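Local coordinates for Mlr6093 protein (Mesorhizobium loti, PDB 2QJ8) that probably acts as a zinc-dependent hydrolase of the aspartoacylase family, cleaving ester bonds or the carbon-nitrogen bonds of linear amides, at residues Ala5-Phe10 against His21-Lys26; Gly45-Ile50 against Val133-Leu138; Ser152-Pro157 against Cys204-Gly209. All blocks are in the same frame, centred on the assembly; numbering follows the deposited sequence. Where two conformers were deposited one is given.

Contact 1: Ala5-Phe10 against His21-Lys26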
loop_
_atom_site.group_PDB
_atom_site.type_symbol
_atom_site.label_atom_id
_atom_site.label_comp_id
_atom_site.label_asym_id
_atom_site.label_seq_id
_atom_site.Cartn_x
_atom_site.Cartn_y
_atom_site.Cartn_z
ATOM N N ALA A 5 -9.577 -30.454 -20.515
ATOM C CA ALA A 5 -9.883 -29.148 -21.068
ATOM C C ALA A 5 -10.330 -28.287 -19.865
ATOM O O ALA A 5 -10.638 -28.832 -18.786
ATOM C CB ALA A 5 -10.986 -29.251 -22.138
ATOM N N PRO A 6 -10.331 -26.950 -20.020
ATOM C CA PRO A 6 -10.862 -26.168 -18.934
ATOM C C PRO A 6 -12.374 -26.396 -18.834
ATOM O O PRO A 6 -13.037 -26.589 -19.841
ATOM C CB PRO A 6 -10.536 -24.719 -19.351
ATOM C CG PRO A 6 -10.472 -24.760 -20.802
ATOM C CD PRO A 6 -9.878 -26.089 -21.131
ATOM N N HIS A 7 -12.907 -26.390 -17.620
ATOM C CA HIS A 7 -14.334 -26.588 -17.422
ATOM C C HIS A 7 -14.750 -26.061 -16.075
ATOM O O HIS A 7 -13.903 -25.840 -15.207
ATOM C CB HIS A 7 -14.638 -28.089 -17.520
ATOM C CG HIS A 7 -13.897 -28.897 -16.514
ATOM N ND1 HIS A 7 -12.593 -29.297 -16.705
ATOM C CD2 HIS A 7 -14.248 -29.316 -15.278
ATOM C CE1 HIS A 7 -12.177 -29.935 -15.626
ATOM N NE2 HIS A 7 -13.161 -29.957 -14.744
ATOM N N LEU A 8 -16.054 -25.843 -15.922
ATOM C CA LEU A 8 -16.660 -25.474 -14.664
ATOM C C LEU A 8 -17.112 -26.775 -14.005
ATOM O O LEU A 8 -17.529 -27.708 -14.681
ATOM C CB LEU A 8 -17.864 -24.556 -14.872
ATOM C CG LEU A 8 -17.590 -23.168 -15.478
ATOM C CD1 LEU A 8 -18.878 -22.473 -15.793
ATOM C CD2 LEU A 8 -16.745 -22.315 -14.540
ATOM N N THR A 9 -17.038 -26.820 -12.680
ATOM C CA THR A 9 -17.446 -27.992 -11.917
ATOM C C THR A 9 -18.959 -28.055 -11.661
ATOM O O THR A 9 -19.420 -28.993 -11.025
ATOM C CB THR A 9 -16.709 -28.049 -10.605
ATOM O OG1 THR A 9 -17.055 -26.901 -9.826
ATOM C CG2 THR A 9 -15.213 -28.111 -10.859
ATOM N N PHE A 10 -19.716 -27.070 -12.168
ATOM C CA PHE A 10 -21.145 -26.996 -12.010
ATOM C C PHE A 10 -21.736 -26.459 -13.321
ATOM O O PHE A 10 -21.024 -25.986 -14.192
ATOM C CB PHE A 10 -21.490 -26.083 -10.823
ATOM C CG PHE A 10 -21.080 -24.620 -11.028
ATOM C CD1 PHE A 10 -19.782 -24.218 -10.830
ATOM C CD2 PHE A 10 -22.018 -23.663 -11.403
ATOM C CE1 PHE A 10 -19.422 -22.892 -11.007
ATOM C CE2 PHE A 10 -21.655 -22.342 -11.596
ATOM C CZ PHE A 10 -20.356 -21.959 -11.403
ATOM N N HIS A 21 -16.114 -24.271 -9.060
ATOM C CA HIS A 21 -14.791 -23.855 -9.548
ATOM C C HIS A 21 -14.648 -23.899 -11.049
ATOM O O HIS A 21 -15.347 -24.658 -11.720
ATOM C CB HIS A 21 -13.716 -24.762 -8.968
ATOM C CG HIS A 21 -13.654 -24.736 -7.480
ATOM N ND1 HIS A 21 -14.468 -25.513 -6.695
ATOM C CD2 HIS A 21 -12.898 -24.001 -6.632
ATOM C CE1 HIS A 21 -14.225 -25.256 -5.427
ATOM N NE2 HIS A 21 -13.268 -24.351 -5.363
ATOM N N LEU A 22 -13.726 -23.063 -11.538
ATOM C CA LEU A 22 -13.251 -23.062 -12.922
ATOM C C LEU A 22 -11.889 -23.752 -12.860
ATOM O O LEU A 22 -10.944 -23.246 -12.234
ATOM C CB LEU A 22 -13.127 -21.636 -13.465
ATOM C CG LEU A 22 -12.490 -21.427 -14.856
ATOM C CD1 LEU A 22 -13.201 -22.224 -15.954
ATOM C CD2 LEU A 22 -12.540 -19.927 -15.170
ATOM N N VAL A 23 -11.781 -24.890 -13.541
ATOM C CA VAL A 23 -10.585 -25.687 -13.534
ATOM C C VAL A 23 -9.718 -25.300 -14.714
ATOM O O VAL A 23 -10.176 -25.330 -15.848
ATOM C CB VAL A 23 -10.928 -27.187 -13.512
ATOM C CG1 VAL A 23 -9.670 -28.029 -13.563
ATOM C CG2 VAL A 23 -11.756 -27.495 -12.226
ATOM N N VAL A 24 -8.496 -24.849 -14.408
ATOM C CA VAL A 24 -7.506 -24.477 -15.403
ATOM C C VAL A 24 -6.596 -25.690 -15.458
ATOM O O VAL A 24 -5.916 -25.963 -14.476
ATOM C CB VAL A 24 -6.730 -23.208 -14.995
ATOM C CG1 VAL A 24 -5.761 -22.789 -16.106
ATOM C CG2 VAL A 24 -7.701 -22.091 -14.653
ATOM N N PRO A 25 -6.575 -26.429 -16.588
ATOM C CA PRO A 25 -5.747 -27.641 -16.647
ATOM C C PRO A 25 -4.268 -27.423 -16.365
ATOM O O PRO A 25 -3.754 -26.311 -16.468
ATOM C CB PRO A 25 -5.937 -28.130 -18.090
ATOM C CG PRO A 25 -7.221 -27.570 -18.493
ATOM C CD PRO A 25 -7.291 -26.223 -17.859
ATOM N N LYS A 26 -3.613 -28.508 -15.974
ATOM C CA LYS A 26 -2.184 -28.571 -15.821
ATOM C C LYS A 26 -1.528 -28.194 -17.177
ATOM O O LYS A 26 -2.127 -28.335 -18.245
ATOM C CB LYS A 26 -1.784 -30.008 -15.416
ATOM C CG LYS A 26 -0.308 -30.294 -15.445
ATOM C CD LYS A 26 0.043 -31.666 -15.054
ATOM C CE LYS A 26 1.553 -31.832 -15.062
HETATM O O HOH W 1 -16.490 -27.367 -7.299
#

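Contact 2: Gly45-Ile50 against Val133-Leu138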
loop_
_atom_site.group_PDB
_atom_site.type_symbol
_atom_site.label_atom_id
_atom_site.label_comp_id
_atom_site.label_asym_id
_atom_site.label_seq_id
_atom_site.Cartn_x
_atom_site.Cartn_y
_atom_site.Cartn_z
ATOM N N GLY A 45 -32.986 -11.986 -18.535
ATOM C CA GLY A 45 -32.490 -10.677 -18.157
ATOM C C GLY A 45 -31.027 -10.558 -18.535
ATOM O O GLY A 45 -30.481 -11.448 -19.172
ATOM N N PRO A 46 -30.378 -9.462 -18.130
ATOM C CA PRO A 46 -28.980 -9.169 -18.428
ATOM C C PRO A 46 -27.972 -10.184 -17.903
ATOM O O PRO A 46 -28.239 -10.856 -16.905
ATOM C CB PRO A 46 -28.770 -7.823 -17.735
ATOM C CG PRO A 46 -30.131 -7.252 -17.654
ATOM C CD PRO A 46 -30.984 -8.374 -17.346
ATOM N N SER A 47 -26.838 -10.310 -18.592
ATOM C CA SER A 47 -25.776 -11.230 -18.197
ATOM C C SER A 47 -24.533 -10.392 -17.855
ATOM O O SER A 47 -24.177 -9.478 -18.588
ATOM C CB SER A 47 -25.448 -12.201 -19.309
ATOM O OG SER A 47 -25.124 -11.468 -20.469
ATOM N N LEU A 48 -23.862 -10.760 -16.781
ATOM C CA LEU A 48 -22.723 -10.020 -16.251
ATOM C C LEU A 48 -21.683 -10.914 -15.614
ATOM O O LEU A 48 -22.027 -11.819 -14.863
ATOM C CB LEU A 48 -23.233 -9.060 -15.155
ATOM C CG LEU A 48 -22.177 -8.200 -14.424
ATOM C CD1 LEU A 48 -21.549 -7.182 -15.385
ATOM C CD2 LEU A 48 -22.745 -7.527 -13.181
ATOM N N LEU A 49 -20.411 -10.652 -15.914
ATOM C CA LEU A 49 -19.305 -11.276 -15.230
ATOM C C LEU A 49 -18.640 -10.187 -14.415
ATOM O O LEU A 49 -18.366 -9.119 -14.945
ATOM C CB LEU A 49 -18.263 -11.823 -16.202
ATOM C CG LEU A 49 -16.943 -12.343 -15.621
ATOM C CD1 LEU A 49 -17.138 -13.556 -14.660
ATOM C CD2 LEU A 49 -16.051 -12.703 -16.801
ATOM N N ILE A 50 -18.343 -10.482 -13.157
ATOM C CA ILE A 50 -17.572 -9.620 -12.278
ATOM C C ILE A 50 -16.281 -10.327 -11.879
ATOM O O ILE A 50 -16.301 -11.419 -11.287
ATOM C CB ILE A 50 -18.352 -9.237 -10.980
ATOM C CG1 ILE A 50 -19.759 -8.780 -11.331
ATOM C CG2 ILE A 50 -17.564 -8.178 -10.173
ATOM C CD1 ILE A 50 -20.491 -8.178 -10.181
ATOM N N VAL A 133 -20.884 -16.366 -22.377
ATOM C CA VAL A 133 -22.198 -16.268 -21.774
ATOM C C VAL A 133 -22.540 -14.901 -21.168
ATOM O O VAL A 133 -23.622 -14.759 -20.584
ATOM C CB VAL A 133 -22.416 -17.412 -20.771
ATOM C CG1 VAL A 133 -22.053 -18.713 -21.444
ATOM C CG2 VAL A 133 -21.603 -17.232 -19.477
ATOM N N VAL A 134 -21.660 -13.898 -21.312
ATOM C CA VAL A 134 -21.947 -12.567 -20.778
ATOM C C VAL A 134 -21.835 -11.449 -21.817
ATOM O O VAL A 134 -21.079 -11.540 -22.760
ATOM C CB VAL A 134 -21.121 -12.257 -19.498
ATOM C CG1 VAL A 134 -21.412 -13.331 -18.422
ATOM C CG2 VAL A 134 -19.614 -12.161 -19.799
ATOM N N ASP A 135 -22.647 -10.413 -21.639
ATOM C CA ASP A 135 -22.627 -9.227 -22.484
ATOM C C ASP A 135 -21.861 -8.063 -21.845
ATOM O O ASP A 135 -21.533 -7.104 -22.547
ATOM C CB ASP A 135 -24.050 -8.757 -22.764
ATOM C CG ASP A 135 -24.867 -9.765 -23.608
ATOM O OD1 ASP A 135 -24.288 -10.366 -24.536
ATOM O OD2 ASP A 135 -26.089 -9.926 -23.349
ATOM N N THR A 136 -21.597 -8.142 -20.545
ATOM C CA THR A 136 -21.006 -7.043 -19.760
ATOM C C THR A 136 -19.997 -7.670 -18.826
ATOM O O THR A 136 -20.233 -8.745 -18.289
ATOM C CB THR A 136 -22.120 -6.252 -18.981
ATOM O OG1 THR A 136 -23.100 -5.771 -19.905
ATOM C CG2 THR A 136 -21.574 -5.038 -18.184
ATOM N N VAL A 137 -18.817 -7.072 -18.738
ATOM C CA VAL A 137 -17.823 -7.505 -17.794
ATOM C C VAL A 137 -17.481 -6.310 -16.914
ATOM O O VAL A 137 -17.231 -5.211 -17.424
ATOM C CB VAL A 137 -16.530 -8.050 -18.433
ATOM C CG1 VAL A 137 -15.557 -8.400 -17.320
ATOM C CG2 VAL A 137 -16.805 -9.262 -19.318
ATOM N N LEU A 138 -17.499 -6.538 -15.607
ATOM C CA LEU A 138 -17.112 -5.565 -14.595
ATOM C C LEU A 138 -15.824 -6.068 -13.937
ATOM O O LEU A 138 -15.859 -7.080 -13.226
ATOM C CB LEU A 138 -18.219 -5.380 -13.548
ATOM C CG LEU A 138 -17.913 -4.529 -12.290
ATOM C CD1 LEU A 138 -17.472 -3.081 -12.633
ATOM C CD2 LEU A 138 -19.123 -4.532 -11.399
HETATM O O HOH W 2 -27.036 -8.849 -21.310
HETATM O O HOH W 3 -25.444 -7.312 -19.534
#

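Contact 3: Ser152-Pro157 against Cys204-Gly209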
loop_
_atom_site.group_PDB
_atom_site.type_symbol
_atom_site.label_atom_id
_atom_site.label_comp_id
_atom_site.label_asym_id
_atom_site.label_seq_id
_atom_site.Cartn_x
_atom_site.Cartn_y
_atom_site.Cartn_z
ATOM N N SER A 152 -13.360 5.435 -8.820
ATOM C CA SER A 152 -13.707 5.852 -10.171
ATOM C C SER A 152 -13.844 4.731 -11.175
ATOM O O SER A 152 -13.664 3.578 -10.849
ATOM C CB SER A 152 -12.539 6.757 -10.667
ATOM O OG SER A 152 -11.289 6.087 -10.618
ATOM N N ILE A 153 -14.250 5.118 -12.381
ATOM C CA ILE A 153 -14.221 4.292 -13.551
ATOM C C ILE A 153 -13.391 5.074 -14.556
ATOM O O ILE A 153 -13.620 6.271 -14.703
ATOM C CB ILE A 153 -15.630 4.042 -14.118
ATOM C CG1 ILE A 153 -16.370 3.022 -13.237
ATOM C CG2 ILE A 153 -15.548 3.524 -15.520
ATOM C CD1 ILE A 153 -17.822 2.974 -13.460
ATOM N N ILE A 154 -12.417 4.417 -15.192
ATOM C CA ILE A 154 -11.607 5.012 -16.257
ATOM C C ILE A 154 -12.144 4.440 -17.560
ATOM O O ILE A 154 -12.180 3.220 -17.725
ATOM C CB ILE A 154 -10.092 4.676 -16.170
ATOM C CG1 ILE A 154 -9.493 5.187 -14.859
ATOM C CG2 ILE A 154 -9.309 5.268 -17.394
ATOM C CD1 ILE A 154 -8.029 4.840 -14.700
ATOM N N SER A 155 -12.594 5.332 -18.435
ATOM C CA SER A 155 -13.178 5.053 -19.730
ATOM C C SER A 155 -12.148 5.395 -20.794
ATOM O O SER A 155 -11.707 6.543 -20.874
ATOM C CB SER A 155 -14.409 5.957 -19.979
ATOM O OG SER A 155 -15.482 5.694 -19.090
ATOM N N HIS A 156 -11.757 4.413 -21.591
ATOM C CA HIS A 156 -10.809 4.616 -22.674
ATOM C C HIS A 156 -11.581 4.972 -23.979
ATOM O O HIS A 156 -12.476 4.214 -24.378
ATOM C CB HIS A 156 -9.970 3.346 -22.854
ATOM C CG HIS A 156 -8.823 3.520 -23.791
ATOM N ND1 HIS A 156 -8.991 3.758 -25.138
ATOM C CD2 HIS A 156 -7.490 3.485 -23.579
ATOM C CE1 HIS A 156 -7.809 3.863 -25.713
ATOM N NE2 HIS A 156 -6.883 3.694 -24.790
ATOM N N PRO A 157 -11.312 6.143 -24.595
ATOM C CA PRO A 157 -11.952 6.490 -25.860
ATOM C C PRO A 157 -11.749 5.474 -26.989
ATOM O O PRO A 157 -10.646 4.940 -27.148
ATOM C CB PRO A 157 -11.282 7.815 -26.228
ATOM C CG PRO A 157 -10.916 8.391 -24.954
ATOM C CD PRO A 157 -10.493 7.268 -24.110
ATOM N N CYS A 204 -14.282 -0.914 -15.863
ATOM C CA CYS A 204 -13.155 -1.079 -14.977
ATOM C C CYS A 204 -13.233 -0.063 -13.833
ATOM O O CYS A 204 -13.080 1.132 -14.074
ATOM C CB CYS A 204 -11.902 -0.885 -15.826
ATOM S SG CYS A 204 -10.406 -1.364 -15.057
ATOM N N THR A 205 -13.485 -0.543 -12.615
ATOM C CA THR A 205 -13.555 0.313 -11.427
ATOM C C THR A 205 -12.140 0.309 -10.853
ATOM O O THR A 205 -11.508 -0.731 -10.814
ATOM C CB THR A 205 -14.555 -0.191 -10.417
ATOM O OG1 THR A 205 -14.156 -1.484 -10.007
ATOM C CG2 THR A 205 -15.954 -0.279 -11.039
ATOM N N GLU A 206 -11.654 1.460 -10.408
ATOM C CA GLU A 206 -10.255 1.586 -9.983
ATOM C C GLU A 206 -10.041 1.626 -8.493
ATOM O O GLU A 206 -10.630 2.458 -7.805
ATOM C CB GLU A 206 -9.620 2.823 -10.600
ATOM C CG GLU A 206 -9.554 2.822 -12.117
ATOM C CD GLU A 206 -8.716 1.708 -12.744
ATOM O OE1 GLU A 206 -7.788 1.175 -12.107
ATOM O OE2 GLU A 206 -8.979 1.381 -13.924
ATOM N N PHE A 207 -9.158 0.727 -8.040
ATOM C CA PHE A 207 -8.758 0.559 -6.637
ATOM C C PHE A 207 -7.261 0.849 -6.522
ATOM O O PHE A 207 -6.458 0.214 -7.218
ATOM C CB PHE A 207 -9.033 -0.878 -6.147
ATOM C CG PHE A 207 -10.510 -1.249 -6.081
ATOM C CD1 PHE A 207 -11.195 -1.670 -7.212
ATOM C CD2 PHE A 207 -11.211 -1.196 -4.873
ATOM C CE1 PHE A 207 -12.538 -2.015 -7.140
ATOM C CE2 PHE A 207 -12.560 -1.558 -4.807
ATOM C CZ PHE A 207 -13.223 -1.946 -5.960
ATOM N N GLY A 208 -6.913 1.849 -5.707
ATOM C CA GLY A 208 -5.514 2.228 -5.430
ATOM C C GLY A 208 -5.151 1.685 -4.057
ATOM O O GLY A 208 -6.021 1.214 -3.332
ATOM N N GLY A 209 -3.869 1.739 -3.704
ATOM C CA GLY A 209 -3.401 1.265 -2.398
ATOM C C GLY A 209 -3.553 2.201 -1.218
ATOM O O GLY A 209 -3.177 1.828 -0.117
HETATM O O HOH W 4 -13.797 1.206 -17.761
#

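Contact 1: Ala5-Phe10 against His21-Lys26
Thr9 and His21 grip each other twice. The amide N of Thr9 gives a hydrogen bond to the carbonyl O of His21 (2.9 Å), and the N of His21 returns one to Thr9 OG1 (2.9 Å), so a side-chain hydroxyl takes over where a backbone carbonyl would continue the ladder. With chi1 at 63°, OG1 sits between the backbone N and the carbonyl carbon of Thr9, and this turns it toward the His21 amide. The same oxygen meets a water that also binds ND1 of His21, in the plane of that ring; NE2 of His21 is hydrogen-bonded to the carbonyl of Gly291 of the second subunit. One step along, the bond from Val23 N to His7 O (2.9 Å, 174° at the hydrogen) is almost straight, whereas its return from His7 N to Val23 O is weak.

Packing spreads outward from this antiparallel pair. The imidazole of His7, its ND1 bonded to Ala5 O within the ring plane (2.9 Å), lays one face over Val23, whose CB stands 4.0 Å from the ring centroid in a CH-pi contact. On the other face of the hairpin, Leu8 CD2 rests on Leu22 CD1 (3.8 Å). Pro25 CG closes the end against Pro6 N (3.5 Å).

Strand 7-8 is the short arm of a beta hairpin whose long arm is strand 16-24. The long arm pairs on its other edge with strand 33-42, while Pro6 and Leu22 reach helix 118-129 and Phe10 packs on Val37 and Ser39.

Contact 2: Gly45-Ile50 against Val133-Leu138
Ser47 and Asp135 begin this pairing with a side-chain bond: Asp135 N donates to Ser47 OG (2.9 Å). A chi1 of 55° sets that hydroxyl between the backbone N and the carbonyl carbon of Ser47, within reach of the Asp135 amide, just before strand 136-144 begins. Two waters finish the join, one linking Ser47 N to Asp135 OD2, the other Ser47 O to Thr136 OG1.

Beyond them regular parallel pairing takes over. Leu49 uses both its backbone polar atoms, its N donating to Thr136 O (3.1 Å) and its O accepting from Leu138 N (2.8 Å).

The leucines share one conformation with different results. Leu48, its CG anti to the backbone N (chi1 178°), swings CD1 obliquely across Thr136 to touch CG2 at 3.5 Å. Leu49 points to the other face, where its CB meets Val134 CG2 at 3.9 Å; the second branch of this valine, CG1, presses on the Leu48 carbonyl carbon. Ile50 and Leu138 run side by side in the same direction, with CD1 of the isoleucine 4.1 Å from CD2 of the leucine.

Strands 79-84 and 201-208 flank the pair, and Leu48 and Leu138 pack on helix 218-230. The local directions of 47-50 and 136-138 differ by only 25°, consistent with the parallel core of the central mixed sheet in the zinc carboxypeptidase-like (M14) alpha/beta fold.

Contact 3: Ser152-Pro157 against Cys204-Gly209
Ser152 receives the one direct hydrogen bond between these segments: Glu206 N donates to its carbonyl O (3.0 Å, 160° at the hydrogen), from a position tilted out of the carbonyl plane. OG of Ser152, bonded to the carbonyl of Ala150, lies 3.7 Å from Glu206 CB.

Next comes Ile153, facing Thr205 in a non-hydrogen-bonded antiparallel pair. Its CG1 touches Thr205 CG2 at 4.0 Å, and its CA approaches Cys204 O in a CA-H...O contact.

At Ile154 the strands already diverge, and a water takes the place of direct pairing, donating to Ile154 O (2.6 Å) and accepting from Cys204 N (2.9 Å). The isoleucine side chain crosses that of Glu206 at about a right angle, its CD1 3.6 Å from Glu206 CG. The bend of the glutamate at chi2 (-62°) carries CG and the carboxylate across the end of Ile154, while OE1 is hydrogen-bonded to His141 ND1.

Strand 152-155 also pairs with 178-182. The local strand directions, of 152-155 and 204-208, are 124° apart; such a brief antiparallel join, beside the parallel pairing of 201-208 with 136-144, is consistent with the mixed central sheet of M14-type hydrolases.

How the contacts relate
The three contacts follow one another along the chain and across linked strands. Contact 1, the hairpin near the N-terminus, is peripheral: its centre lies about 20 Å from that of contact 2 and about 29 Å from that of contact 3, and it touches neither. Contacts 2 and 3 are joined through neighbouring strands 136-144 and 201-208, where Leu138 CD1 packs on Thr205 CG2 at 3.6 Å, although the centres of the two contacts are about 18 Å apart. Strand 136-144 also carries His141, the partner of Glu206. In M14 hydrolases the zinc site lies by the C-terminal ends of the central parallel strands; contact 2 lies where its two strands start, whereas contact 3 is probably nearer that site.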